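Local coordinates for protein JSC1_58120g3 (PDB 6XHH) that probably senses far-red light through a bilin chromophore held in its cyanobacteriochrome GAF domain, at residues N84-V89 and T97-G102; Q3-V8 and V160-R165; R7-I12 and A167-V172. One frame throughout, in Å; residues are numbered along the deposited sequence.

Interaction 1. Residues N84-V89 and T97-G102; sequences NQPFVV and TIWEEG. With M1V (mesobiliverdin IX(alpha)), chain C.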
loop_
_atom_site.group_PDB
_atom_site.type_symbol
_atom_site.label_atom_id
_atom_site.label_comp_id
_atom_site.label_asym_id
_atom_site.label_seq_id
_atom_site.Cartn_x
_atom_site.Cartn_y
_atom_site.Cartn_z
ATOM N N ASN A 84 -12.594 0.498 1.942
ATOM C CA ASN A 84 -11.424 0.340 2.816
ATOM C C ASN A 84 -11.112 -1.126 3.108
ATOM O O ASN A 84 -10.748 -1.498 4.231
ATOM C CB ASN A 84 -11.580 1.114 4.123
ATOM C CG ASN A 84 -10.255 1.290 4.831
ATOM O OD1 ASN A 84 -9.191 1.116 4.218
ATOM N ND2 ASN A 84 -10.300 1.610 6.122
ATOM N N GLN A 85 -11.225 -1.962 2.083
ATOM C CA GLN A 85 -10.730 -3.325 2.213
ATOM C C GLN A 85 -9.283 -3.397 1.718
ATOM O O GLN A 85 -8.939 -2.763 0.711
ATOM C CB GLN A 85 -11.608 -4.289 1.420
ATOM C CG GLN A 85 -13.017 -4.409 1.992
ATOM C CD GLN A 85 -13.657 -5.751 1.673
ATOM O OE1 GLN A 85 -13.025 -6.806 1.806
ATOM N NE2 GLN A 85 -14.916 -5.719 1.244
ATOM N N PRO A 86 -8.406 -4.119 2.411
ATOM C CA PRO A 86 -7.034 -4.287 1.924
ATOM C C PRO A 86 -6.963 -5.354 0.842
ATOM O O PRO A 86 -7.885 -6.152 0.644
ATOM C CB PRO A 86 -6.270 -4.737 3.171
ATOM C CG PRO A 86 -7.273 -5.523 3.927
ATOM C CD PRO A 86 -8.618 -4.831 3.681
ATOM N N PHE A 87 -5.823 -5.368 0.154
ATOM C CA PHE A 87 -5.464 -6.387 -0.822
ATOM C C PHE A 87 -4.144 -7.008 -0.385
ATOM O O PHE A 87 -3.120 -6.319 -0.338
ATOM C CB PHE A 87 -5.355 -5.769 -2.215
ATOM C CG PHE A 87 -5.223 -6.771 -3.325
ATOM C CD1 PHE A 87 -6.236 -7.670 -3.582
ATOM C CD2 PHE A 87 -4.089 -6.796 -4.116
ATOM C CE1 PHE A 87 -6.126 -8.589 -4.600
ATOM C CE2 PHE A 87 -3.978 -7.717 -5.135
ATOM C CZ PHE A 87 -4.991 -8.608 -5.388
ATOM N N VAL A 88 -4.165 -8.300 -0.070
ATOM C CA VAL A 88 -3.083 -8.970 0.652
ATOM C C VAL A 88 -2.646 -10.186 -0.152
ATOM O O VAL A 88 -3.417 -11.134 -0.298
ATOM C CB VAL A 88 -3.519 -9.395 2.059
ATOM C CG1 VAL A 88 -2.348 -10.003 2.812
ATOM C CG2 VAL A 88 -4.136 -8.205 2.821
ATOM N N VAL A 89 -1.421 -10.163 -0.673
ATOM C CA VAL A 89 -0.927 -11.215 -1.574
ATOM C C VAL A 89 0.477 -11.638 -1.144
ATOM O O VAL A 89 1.460 -10.936 -1.422
ATOM C CB VAL A 89 -0.937 -10.752 -3.031
ATOM C CG1 VAL A 89 -0.408 -11.867 -3.945
ATOM C CG2 VAL A 89 -2.350 -10.320 -3.432
ATOM N N THR A 97 -5.007 -13.408 0.014
ATOM C CA THR A 97 -5.601 -13.847 1.267
ATOM C C THR A 97 -6.972 -13.201 1.432
ATOM O O THR A 97 -7.095 -11.975 1.349
ATOM C CB THR A 97 -4.696 -13.446 2.436
ATOM O OG1 THR A 97 -3.398 -14.028 2.261
ATOM C CG2 THR A 97 -5.296 -13.911 3.755
ATOM N N ILE A 98 -8.001 -14.015 1.672
ATOM C CA ILE A 98 -9.350 -13.457 1.749
ATOM C C ILE A 98 -9.520 -12.688 3.052
ATOM O O ILE A 98 -9.208 -13.192 4.142
ATOM C CB ILE A 98 -10.412 -14.556 1.594
ATOM C CG1 ILE A 98 -10.201 -15.303 0.266
ATOM C CG2 ILE A 98 -11.786 -13.923 1.608
ATOM C CD1 ILE A 98 -10.248 -14.416 -0.959
ATOM N N TRP A 99 -10.007 -11.453 2.936
ATOM C CA TRP A 99 -10.212 -10.535 4.052
ATOM C C TRP A 99 -11.705 -10.280 4.195
ATOM O O TRP A 99 -12.330 -9.712 3.289
ATOM C CB TRP A 99 -9.463 -9.232 3.789
ATOM C CG TRP A 99 -9.597 -8.154 4.824
ATOM C CD1 TRP A 99 -10.595 -7.228 4.936
ATOM C CD2 TRP A 99 -8.663 -7.876 5.858
ATOM N NE1 TRP A 99 -10.339 -6.393 6.001
ATOM C CE2 TRP A 99 -9.159 -6.772 6.585
ATOM C CE3 TRP A 99 -7.467 -8.472 6.261
ATOM C CZ2 TRP A 99 -8.477 -6.234 7.674
ATOM C CZ3 TRP A 99 -6.793 -7.936 7.341
ATOM C CH2 TRP A 99 -7.305 -6.835 8.041
ATOM N N GLU A 100 -12.270 -10.697 5.331
ATOM C CA GLU A 100 -13.698 -10.565 5.599
ATOM C C GLU A 100 -13.899 -10.247 7.074
ATOM O O GLU A 100 -13.227 -10.825 7.934
ATOM C CB GLU A 100 -14.462 -11.855 5.224
ATOM C CG GLU A 100 -14.454 -12.141 3.729
ATOM C CD GLU A 100 -14.971 -13.526 3.368
ATOM O OE1 GLU A 100 -15.053 -14.400 4.261
ATOM O OE2 GLU A 100 -15.270 -13.727 2.171
ATOM N N GLU A 101 -14.841 -9.341 7.355
ATOM C CA GLU A 101 -15.100 -8.858 8.718
ATOM C C GLU A 101 -13.811 -8.368 9.374
ATOM O O GLU A 101 -13.525 -8.667 10.534
ATOM C CB GLU A 101 -15.782 -9.930 9.578
ATOM C CG GLU A 101 -17.213 -10.226 9.149
ATOM C CD GLU A 101 -17.891 -11.307 9.967
ATOM O OE1 GLU A 101 -17.215 -12.000 10.758
ATOM O OE2 GLU A 101 -19.119 -11.481 9.797
ATOM N N GLY A 102 -13.001 -7.650 8.594
ATOM C CA GLY A 102 -11.793 -7.026 9.102
ATOM C C GLY A 102 -10.694 -7.970 9.537
ATOM O O GLY A 102 -9.875 -7.592 10.375
HETATM O OA M1V C . -2.653 -3.189 -14.940
HETATM C C1A M1V C . -3.528 -4.010 -15.172
HETATM N NA M1V C . -4.358 -4.505 -14.245
HETATM C C2A M1V C . -3.823 -4.562 -16.435
HETATM C CMA M1V C . -3.105 -4.252 -17.728
HETATM C C3A M1V C . -4.886 -5.448 -16.277
HETATM C CAA M1V C . -5.536 -6.271 -17.324
HETATM C CBA M1V C . -7.016 -5.923 -17.501
HETATM C C4A M1V C . -5.236 -5.416 -14.840
HETATM C CHA M1V C . -6.251 -6.139 -14.274
HETATM C C1B M1V C . -6.718 -6.203 -12.886
HETATM C C2B M1V C . -7.763 -7.083 -12.498
HETATM C CMB M1V C . -8.490 -8.046 -13.406
HETATM C C3B M1V C . -7.970 -6.908 -11.163
HETATM C CAB M1V C . -8.985 -7.641 -10.304
HETATM C CBB M1V C . -8.272 -8.661 -9.399
HETATM C CGB M1V C . -7.702 -9.796 -10.221
HETATM O O2B M1V C . -8.475 -10.602 -10.794
HETATM O O1B M1V C . -6.467 -9.955 -10.347
HETATM N NB M1V C . -6.320 -5.513 -11.806
HETATM C C4B M1V C . -7.051 -5.903 -10.739
HETATM C CHB M1V C . -7.003 -5.465 -9.407
HETATM C C1C M1V C . -6.084 -4.664 -8.714
HETATM C C2C M1V C . -6.047 -4.603 -7.314
HETATM C CAC M1V C . -7.018 -5.310 -6.394
HETATM C CBC M1V C . -8.256 -4.369 -6.386
HETATM C CGC M1V C . -9.559 -5.001 -5.918
HETATM O O2C M1V C . -9.592 -6.193 -5.538
HETATM O O1C M1V C . -10.628 -4.340 -5.917
HETATM C C3C M1V C . -5.025 -3.721 -6.969
HETATM C CMC M1V C . -4.640 -3.361 -5.561
HETATM N NC M1V C . -5.087 -3.856 -9.215
HETATM C C4C M1V C . -4.424 -3.273 -8.164
HETATM C CHC M1V C . -3.360 -2.363 -8.427
HETATM C C1D M1V C . -2.439 -1.794 -7.583
HETATM C C2D M1V C . -1.984 -0.448 -7.638
HETATM C CMD M1V C . -2.476 0.607 -8.598
HETATM N ND M1V C . -1.736 -2.444 -6.577
HETATM C C4D M1V C . -0.903 -1.553 -6.000
HETATM O OD M1V C . -0.147 -1.843 -5.072
HETATM C C3D M1V C . -1.054 -0.290 -6.657
HETATM C CAD M1V C . -0.334 0.991 -6.320
HETATM C CBD M1V C . 1.086 0.918 -6.837
HETATM O O HOH W 1 -11.412 -3.594 6.446
HETATM O O HOH W 2 -6.736 -9.600 0.058
#

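Interaction 2. Residues Q3-V8 and V160-R165; sequences QALNRV and VQLLMR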
loop_
_atom_site.group_PDB
_atom_site.type_symbol
_atom_site.label_atom_id
_atom_site.label_comp_id
_atom_site.label_asym_id
_atom_site.label_seq_id
_atom_site.Cartn_x
_atom_site.Cartn_y
_atom_site.Cartn_z
ATOM N N GLN A 3 3.053 -0.295 19.724
ATOM C CA GLN A 3 4.355 0.308 19.983
ATOM C C GLN A 3 5.067 0.642 18.680
ATOM O O GLN A 3 5.604 1.745 18.522
ATOM C CB GLN A 3 5.210 -0.625 20.845
ATOM C CG GLN A 3 4.451 -1.368 21.952
ATOM C CD GLN A 3 3.664 -2.573 21.452
ATOM O OE1 GLN A 3 4.239 -3.593 21.068
ATOM N NE2 GLN A 3 2.343 -2.463 21.465
ATOM N N ALA A 4 5.076 -0.296 17.730
ATOM C CA ALA A 4 5.609 0.006 16.406
ATOM C C ALA A 4 4.831 1.144 15.753
ATOM O O ALA A 4 5.428 2.067 15.188
ATOM C CB ALA A 4 5.583 -1.246 15.527
ATOM N N LEU A 5 3.496 1.107 15.836
ATOM C CA LEU A 5 2.694 2.187 15.267
ATOM C C LEU A 5 3.002 3.522 15.929
ATOM O O LEU A 5 3.137 4.542 15.246
ATOM C CB LEU A 5 1.204 1.881 15.401
ATOM C CG LEU A 5 0.242 2.963 14.908
ATOM C CD1 LEU A 5 0.454 3.244 13.422
ATOM C CD2 LEU A 5 -1.180 2.478 15.141
ATOM N N ASN A 6 3.093 3.540 17.259
ATOM C CA ASN A 6 3.368 4.795 17.949
ATOM C C ASN A 6 4.711 5.365 17.518
ATOM O O ASN A 6 4.859 6.582 17.369
ATOM C CB ASN A 6 3.327 4.580 19.460
ATOM C CG ASN A 6 3.720 5.819 20.228
ATOM O OD1 ASN A 6 3.010 6.824 20.206
ATOM N ND2 ASN A 6 4.859 5.758 20.910
ATOM N N ARG A 7 5.692 4.491 17.285
ATOM C CA ARG A 7 6.988 4.923 16.772
ATOM C C ARG A 7 6.848 5.556 15.396
ATOM O O ARG A 7 7.435 6.608 15.123
ATOM C CB ARG A 7 7.944 3.732 16.715
ATOM C CG ARG A 7 9.390 4.112 16.491
ATOM C CD ARG A 7 10.237 2.893 16.153
ATOM N NE ARG A 7 10.101 2.502 14.752
ATOM C CZ ARG A 7 10.717 3.115 13.746
ATOM N NH1 ARG A 7 11.501 4.161 13.991
ATOM N NH2 ARG A 7 10.543 2.693 12.499
ATOM N N VAL A 8 6.079 4.916 14.510
ATOM C CA VAL A 8 5.875 5.458 13.167
ATOM C C VAL A 8 5.207 6.827 13.240
ATOM O O VAL A 8 5.640 7.783 12.591
ATOM C CB VAL A 8 5.055 4.475 12.308
ATOM C CG1 VAL A 8 4.768 5.065 10.940
ATOM C CG2 VAL A 8 5.774 3.147 12.167
ATOM N N VAL A 160 -1.218 -6.023 8.322
ATOM C CA VAL A 160 -2.185 -5.324 7.478
ATOM C C VAL A 160 -2.908 -4.251 8.285
ATOM O O VAL A 160 -3.140 -3.132 7.806
ATOM C CB VAL A 160 -3.165 -6.338 6.852
ATOM C CG1 VAL A 160 -4.155 -5.624 5.964
ATOM C CG2 VAL A 160 -2.405 -7.396 6.056
ATOM N N GLN A 161 -3.253 -4.564 9.532
ATOM C CA GLN A 161 -3.877 -3.561 10.384
ATOM C C GLN A 161 -2.946 -2.380 10.620
ATOM O O GLN A 161 -3.373 -1.220 10.534
ATOM C CB GLN A 161 -4.316 -4.203 11.704
ATOM C CG GLN A 161 -5.656 -4.905 11.582
ATOM C CD GLN A 161 -5.734 -6.246 12.298
ATOM O OE1 GLN A 161 -4.965 -6.527 13.217
ATOM N NE2 GLN A 161 -6.672 -7.084 11.867
ATOM N N LEU A 162 -1.662 -2.647 10.886
ATOM C CA LEU A 162 -0.701 -1.560 11.032
ATOM C C LEU A 162 -0.674 -0.699 9.779
ATOM O O LEU A 162 -0.706 0.536 9.851
ATOM C CB LEU A 162 0.690 -2.124 11.343
ATOM C CG LEU A 162 1.896 -1.203 11.621
ATOM C CD1 LEU A 162 2.514 -0.634 10.351
ATOM C CD2 LEU A 162 1.544 -0.089 12.563
ATOM N N LEU A 163 -0.590 -1.340 8.609
ATOM C CA LEU A 163 -0.520 -0.584 7.364
ATOM C C LEU A 163 -1.724 0.323 7.203
ATOM O O LEU A 163 -1.595 1.462 6.745
ATOM C CB LEU A 163 -0.434 -1.540 6.174
ATOM C CG LEU A 163 0.925 -2.024 5.668
ATOM C CD1 LEU A 163 0.744 -2.955 4.473
ATOM C CD2 LEU A 163 1.849 -0.862 5.283
ATOM N N MET A 164 -2.910 -0.177 7.566
ATOM C CA MET A 164 -4.119 0.622 7.454
ATOM C C MET A 164 -4.104 1.798 8.419
ATOM O O MET A 164 -4.590 2.878 8.072
ATOM C CB MET A 164 -5.349 -0.262 7.686
ATOM C CG MET A 164 -5.522 -1.354 6.613
ATOM S SD MET A 164 -6.884 -2.513 6.885
ATOM C CE MET A 164 -8.295 -1.427 6.778
ATOM N N ARG A 165 -3.527 1.625 9.613
ATOM C CA ARG A 165 -3.436 2.741 10.554
ATOM C C ARG A 165 -2.430 3.777 10.079
ATOM O O ARG A 165 -2.640 4.979 10.261
ATOM C CB ARG A 165 -3.046 2.245 11.946
ATOM C CG ARG A 165 -4.056 1.311 12.596
ATOM C CD ARG A 165 -5.396 1.980 12.819
ATOM N NE ARG A 165 -6.252 1.933 11.633
ATOM C CZ ARG A 165 -6.784 0.822 11.133
ATOM N NH1 ARG A 165 -6.549 -0.351 11.703
ATOM N NH2 ARG A 165 -7.554 0.883 10.054
#

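Interaction 3. Residues R7-I12 and A167-V172; sequences RVITKI and ADQLGV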
loop_
_atom_site.group_PDB
_atom_site.type_symbol
_atom_site.label_atom_id
_atom_site.label_comp_id
_atom_site.label_asym_id
_atom_site.label_seq_id
_atom_site.Cartn_x
_atom_site.Cartn_y
_atom_site.Cartn_z
ATOM N N ARG A 7 5.692 4.491 17.285
ATOM C CA ARG A 7 6.988 4.923 16.772
ATOM C C ARG A 7 6.848 5.556 15.396
ATOM O O ARG A 7 7.435 6.608 15.123
ATOM C CB ARG A 7 7.944 3.732 16.715
ATOM C CG ARG A 7 9.390 4.112 16.491
ATOM C CD ARG A 7 10.237 2.893 16.153
ATOM N NE ARG A 7 10.101 2.502 14.752
ATOM C CZ ARG A 7 10.717 3.115 13.746
ATOM N NH1 ARG A 7 11.501 4.161 13.991
ATOM N NH2 ARG A 7 10.543 2.693 12.499
ATOM N N VAL A 8 6.079 4.916 14.510
ATOM C CA VAL A 8 5.875 5.458 13.167
ATOM C C VAL A 8 5.207 6.827 13.240
ATOM O O VAL A 8 5.640 7.783 12.591
ATOM C CB VAL A 8 5.055 4.475 12.308
ATOM C CG1 VAL A 8 4.768 5.065 10.940
ATOM C CG2 VAL A 8 5.774 3.147 12.167
ATOM N N ILE A 9 4.139 6.942 14.040
ATOM C CA ILE A 9 3.411 8.208 14.132
ATOM C C ILE A 9 4.308 9.309 14.685
ATOM O O ILE A 9 4.251 10.460 14.238
ATOM C CB ILE A 9 2.137 8.029 14.982
ATOM C CG1 ILE A 9 1.225 6.978 14.352
ATOM C CG2 ILE A 9 1.402 9.355 15.145
ATOM C CD1 ILE A 9 -0.019 6.687 15.163
ATOM N N THR A 10 5.150 8.972 15.664
ATOM C CA THR A 10 6.107 9.935 16.196
ATOM C C THR A 10 7.003 10.490 15.095
ATOM O O THR A 10 7.135 11.711 14.946
ATOM C CB THR A 10 6.943 9.280 17.297
ATOM O OG1 THR A 10 6.084 8.893 18.379
ATOM C CG2 THR A 10 8.002 10.246 17.816
ATOM N N LYS A 11 7.602 9.605 14.286
ATOM C CA LYS A 11 8.497 10.063 13.223
ATOM C C LYS A 11 7.758 10.930 12.210
ATOM O O LYS A 11 8.286 11.951 11.745
ATOM C CB LYS A 11 9.145 8.862 12.529
ATOM C CG LYS A 11 10.097 8.068 13.403
ATOM C CD LYS A 11 11.278 8.918 13.860
ATOM C CE LYS A 11 11.980 9.589 12.687
ATOM N NZ LYS A 11 12.415 8.616 11.653
ATOM N N ILE A 12 6.525 10.546 11.872
ATOM C CA ILE A 12 5.723 11.306 10.918
ATOM C C ILE A 12 5.483 12.724 11.416
ATOM O O ILE A 12 5.565 13.691 10.651
ATOM C CB ILE A 12 4.396 10.571 10.654
ATOM C CG1 ILE A 12 4.628 9.403 9.699
ATOM C CG2 ILE A 12 3.337 11.543 10.143
ATOM C CD1 ILE A 12 3.431 8.483 9.564
ATOM N N ALA A 167 -1.757 4.351 6.911
ATOM C CA ALA A 167 -2.455 5.045 5.837
ATOM C C ALA A 167 -3.461 6.047 6.397
ATOM O O ALA A 167 -3.649 7.132 5.834
ATOM C CB ALA A 167 -3.139 4.026 4.921
ATOM N N ASP A 168 -4.117 5.701 7.504
ATOM C CA ASP A 168 -4.970 6.663 8.196
ATOM C C ASP A 168 -4.195 7.931 8.544
ATOM O O ASP A 168 -4.671 9.048 8.316
ATOM C CB ASP A 168 -5.541 6.030 9.465
ATOM C CG ASP A 168 -6.662 5.041 9.184
ATOM O OD1 ASP A 168 -7.195 5.028 8.054
ATOM O OD2 ASP A 168 -7.008 4.288 10.120
ATOM N N GLN A 169 -2.998 7.768 9.116
ATOM C CA GLN A 169 -2.175 8.919 9.479
ATOM C C GLN A 169 -1.786 9.734 8.251
ATOM O O GLN A 169 -1.833 10.966 8.272
ATOM C CB GLN A 169 -0.929 8.444 10.225
ATOM C CG GLN A 169 -1.223 7.837 11.575
ATOM C CD GLN A 169 -2.150 8.711 12.398
ATOM O OE1 GLN A 169 -1.808 9.839 12.740
ATOM N NE2 GLN A 169 -3.343 8.203 12.690
ATOM N N LEU A 170 -1.400 9.056 7.171
ATOM C CA LEU A 170 -1.140 9.743 5.912
ATOM C C LEU A 170 -2.356 10.534 5.467
ATOM O O LEU A 170 -2.242 11.699 5.073
ATOM C CB LEU A 170 -0.743 8.732 4.837
ATOM C CG LEU A 170 0.669 8.161 4.886
ATOM C CD1 LEU A 170 0.794 7.077 3.829
ATOM C CD2 LEU A 170 1.703 9.260 4.659
ATOM N N GLY A 171 -3.538 9.911 5.525
ATOM C CA GLY A 171 -4.747 10.597 5.095
ATOM C C GLY A 171 -5.038 11.837 5.914
ATOM O O GLY A 171 -5.440 12.866 5.369
ATOM N N VAL A 172 -4.841 11.751 7.230
ATOM C CA VAL A 172 -5.018 12.912 8.101
ATOM C C VAL A 172 -4.025 14.011 7.732
ATOM O O VAL A 172 -4.371 15.198 7.689
ATOM C CB VAL A 172 -4.881 12.485 9.573
ATOM C CG1 VAL A 172 -4.908 13.695 10.479
ATOM C CG2 VAL A 172 -6.004 11.525 9.946
#

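Interaction 1. Residues N84-V89 and T97-G102
Pro-86 sets its CG-CD edge on one face of the Trp-99 indole, the rest of the proline ring rising away, and Trp-99 is the residue most covered by the contact. The tryptophan leaves its backbone with CG anti to N (chi1 178°), a setting that carries the ring across to the proline. Trp-99 CB begins the approach 4.3 Å from Pro-86 CG. Next come CG and CD1, both under the proline; Pro-86 CD stands 3.3 Å from the centroid of the five-membered ring of Trp-99 and only 13° off its normal, a true CH-pi contact. Pro-86 CG takes the neighbouring place over the ring fusion, 3.3 Å from Trp-99 CD2, with CE3 and CZ2 farther out beneath it. On the opposite face, toward the rim, lies the carbonyl carbon of Gly-102. The indole edge is satisfied by water: Trp-99 NE1 donates to a water at 3.0 Å, which in turn donates to the Asn-84 carbonyl.

Strand 87-89 is an outermost strand of the GAF domain's antiparallel sheet, bonded to strand 128-136, while 97-102 lies on strand 95-100, which pairs with 103-104. Thr-97 N closes the far end of the contact with a bond of 2.8 Å to Val-88 O, N-H...O angle 161°. A second water accepts from Val-88 N and donates to Thr-97 O. The side chains along strand 87-89 alternate: Val-88 faces Thr-97, whereas the Phe-87 ring turns to the chromophore pocket, with mesobiliverdin atom CAC 3.8 Å from Phe-87 CD1 and over the centre of the ring.

Interaction 2. Residues Q3-V8 and V160-R165
Leu-5 and Leu-162 meet with their side chains sliding past each other in opposite directions, and the outcome depends on how each is folded. Leu-5 is a regular extended leucine: CG is anti to the backbone N (chi1 177°), and the second torsion sends CD2 straight out from the helix while CD1 turns aside. Leu-162 also has CG anti to N, but its chi2 of -79° is unusual, because both methyls are folded back beside CA and neither is anti to it. That twist presents CD2 to the opposing helix. Leu-162 CD2 lies 3.5 Å from Leu-5 CB, tighter than a usual carbon-carbon contact, and 3.6 Å from Leu-5 CD1, so a single methyl is wedged between the root and one branch of its neighbour.

The other branch of Leu-5 meets an arginine through its aliphatic root. Leu-5 CD2 is 3.7 Å from Arg-165 CB and 4.0 Å from Arg-165 CG, and CD1 of the same leucine also rests against that CB. Arg-165 then bends twice, at chi2 and chi3, which carries its guanidinium away from helix 2-13 and lets NE form a salt bridge with Asp-168, one turn along its own helix. The charged end is therefore engaged elsewhere, while only the hydrocarbon part covers Leu-5.

Between these two segments the contact is wholly apolar. It joins the first helix of the chain, 2-13, to the last, 157-178. Helix 18-33 packs beside both, Leu-32 touching Ala-4 and Leu-162, while Leu-163 and Met-164 turn toward strand 128-136 and attach the long helix to the GAF sheet.

Interaction 3. Residues R7-I12 and A167-V172
Ile-9 and Gln-169 cross at about a right angle, the branched isoleucine lying over a glutamine bent at its second torsion. Gln-169 starts with CG beside its backbone N, and the bend at chi2 (-48°) turns the carboxamide so that one flat face is offered to the isoleucine. The delta methyl takes that face: Ile-9 CD1 is 4.0 Å from Gln-169 CD and almost directly above it, along the normal of the amide plane. Two more Ile-9 carbons make contact. Ile-9 CG1 packs on Gln-169 CG at 3.8 Å, and Ile-9 CG2 comes within 4.0 Å of Gln-169 OE1, on the same side of the amide as the delta methyl. What is made here is van der Waals contact against the amide face.

The two helices run in the same general direction, so one turn farther along helix 2-13 the chain again faces helix 157-178. As in other GAF domains, terminal helices such as these pack together on the side of the sheet turned away from the bilin, here with helix 18-33 as the third member of the layer. The first side-chain bond of Ile-12 points toward helix 157-178, but the contact is looser: its CD1 reaches the beta carbon, CB, of Gln-169 at 4.4 Å. Ile-12 also packs on Thr-25 of helix 18-33, which Leu-170 touches as well, so this threonine lies where the three helices come together. Lys-11 and Arg-7, on helix 2-13, both form salt bridges with Glu-28 of helix 18-33. Ala-167, on helix 157-178, rests on Val-132 and Ile-134 of the sheet.

From the N terminus, helix 2-13 supplies the first half of two contacts before the chain enters helix 18-33 and the sheet. Interaction 1 closes early and locally, seven residues separating strand 87-89 and its preceding loop from 97-102, and it falls within both long loops. Those close only when helix 157-178 returns: first at 160-165 (interaction 2), then at 167-172 (interaction 3). Because the helices run in the same direction the two closures are staggered and cross, sharing Arg-7 and Val-8, with centres about 8 Å apart. Val-160 and Met-164 on helix 157-178 touch Pro-86, Val-88 and Asn-84, joining the helical layer to the sheet edge beside the chromophore pocket.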